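Local coordinates for malonyl CoA-acyl carrier protein transacylase (Mycobacterium tuberculosis, PDB 2QC3), which catalyses transfer of the malonyl group from malonyl-CoA to holo-acyl carrier protein in fatty acid biosynthesis, at residues A[43-46]-A[47-51]. Residues are numbered along the deposited sequence; the frame is centred on the assembly and turned at random.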
loop_
_atom_site.group_PDB
_atom_site.type_symbol
_atom_site.label_atom_id
_atom_site.label_comp_id
_atom_site.label_asym_id
_atom_site.label_seq_id
_atom_site.Cartn_x
_atom_site.Cartn_y
_atom_site.Cartn_z
ATOM N N ALA A 43 4.308 -9.845 16.408
ATOM C CA ALA A 43 3.919 -9.324 17.715
ATOM C C ALA A 43 4.931 -8.313 18.247
ATOM O O ALA A 43 4.581 -7.168 18.535
ATOM C CB ALA A 43 3.761 -10.471 18.706
ATOM N N ARG A 44 6.185 -8.734 18.379
ATOM C CA ARG A 44 7.223 -7.841 18.884
ATOM C C ARG A 44 7.555 -6.755 17.870
ATOM O O ARG A 44 7.874 -5.626 18.242
ATOM C CB ARG A 44 8.491 -8.625 19.231
ATOM C CG ARG A 44 9.014 -9.499 18.105
ATOM C CD ARG A 44 10.430 -10.003 18.382
ATOM N NE ARG A 44 11.447 -9.168 17.742
ATOM C CZ ARG A 44 11.694 -7.898 18.054
ATOM N NH1 ARG A 44 11.003 -7.291 19.010
ATOM N NH2 ARG A 44 12.631 -7.227 17.399
ATOM N N LEU A 45 7.476 -7.099 16.588
ATOM C CA LEU A 45 7.770 -6.148 15.522
ATOM C C LEU A 45 6.828 -4.952 15.540
ATOM O O LEU A 45 7.256 -3.818 15.350
ATOM C CB LEU A 45 7.690 -6.843 14.160
ATOM C CG LEU A 45 8.778 -7.886 13.896
ATOM C CD1 LEU A 45 8.471 -8.657 12.626
ATOM C CD2 LEU A 45 10.127 -7.188 13.797
ATOM N N GLY A 46 5.546 -5.209 15.779
ATOM C CA GLY A 46 4.570 -4.135 15.796
ATOM C C GLY A 46 4.355 -3.462 17.138
ATOM O O GLY A 46 3.598 -2.496 17.229
ATOM N N THR A 47 5.011 -3.958 18.182
ATOM C CA THR A 47 4.853 -3.370 19.506
ATOM C C THR A 47 6.146 -2.796 20.079
ATOM O O THR A 47 6.242 -1.592 20.315
ATOM C CB THR A 47 4.274 -4.393 20.518
ATOM O OG1 THR A 47 5.113 -5.554 20.574
ATOM C CG2 THR A 47 2.871 -4.803 20.113
ATOM N N THR A 48 7.143 -3.651 20.283
ATOM C CA THR A 48 8.415 -3.217 20.858
ATOM C C THR A 48 9.499 -2.777 19.871
ATOM O O THR A 48 10.239 -1.834 20.150
ATOM C CB THR A 48 9.004 -4.318 21.764
ATOM O OG1 THR A 48 9.189 -5.519 21.005
ATOM C CG2 THR A 48 8.067 -4.602 22.928
ATOM N N ALA A 49 9.597 -3.450 18.727
ATOM C CA ALA A 49 10.613 -3.117 17.729
ATOM C C ALA A 49 10.731 -1.615 17.482
ATOM O O ALA A 49 9.759 -0.872 17.613
ATOM C CB ALA A 49 10.315 -3.838 16.417
ATOM N N SER A 50 11.934 -1.178 17.120
ATOM C CA SER A 50 12.198 0.232 16.853
ATOM C C SER A 50 11.771 0.625 15.443
ATOM O O SER A 50 11.830 -0.183 14.515
ATOM C CB SER A 50 13.687 0.527 17.024
ATOM O OG SER A 50 14.447 -0.192 16.070
ATOM N N THR A 51 11.344 1.873 15.287
ATOM C CA THR A 51 10.913 2.375 13.991
ATOM C C THR A 51 11.965 2.068 12.932
ATOM O O THR A 51 11.644 1.851 11.766
ATOM C CB THR A 51 10.676 3.900 14.034
ATOM O OG1 THR A 51 9.571 4.186 14.901
ATOM C CG2 THR A 51 10.370 4.436 12.644
#
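Arg44 O is where the last turn of helix 42-47 gathers the departing chain: Ala49 N meets it at 2.8 Å in a nearly straight bond (177°), while Thr48 N and Thr47 N add two weak, longer or more bent ones. A side chain joins them. Thr48 OG1 bonds the same oxygen at 3.1 Å, well off the C=O direction (115°) and from the same face of the carbonyl plane as Ala49 N. One residue back, Thr47 OG1 turns onto Ala43 O at 2.7 Å; a chi1 of 57° tucks the hydroxyl in over the main chain, back toward the preceding turn. The methyl CG2 of Thr47 borders that oxygen too, and beyond the turn the residue touches Ser19 and Leu22.

Arg44 bends near the end of its chain, which brings its guanidinium round beside Thr48, the arginine running roughly perpendicular to the threonine. Thr48 OG1 sits at the edge of the guanidinium, in its plane, 3.2 Å from NH1, while NH2 forms a salt bridge with Glu53 of the next helix. Ala49 CB points back at the turn and sits against Leu45 O (3.2 Å), with Leu45 CD2 farther off; the leucine side chain packs on Val59 and Leu63 of helix 57-77. The Thr48 hydroxyl thus adds to main-chain donors at Arg44 O, the Thr47 hydroxyl supplies a bond to Ala43 O, and the arginine ties this turn to helix 51-54.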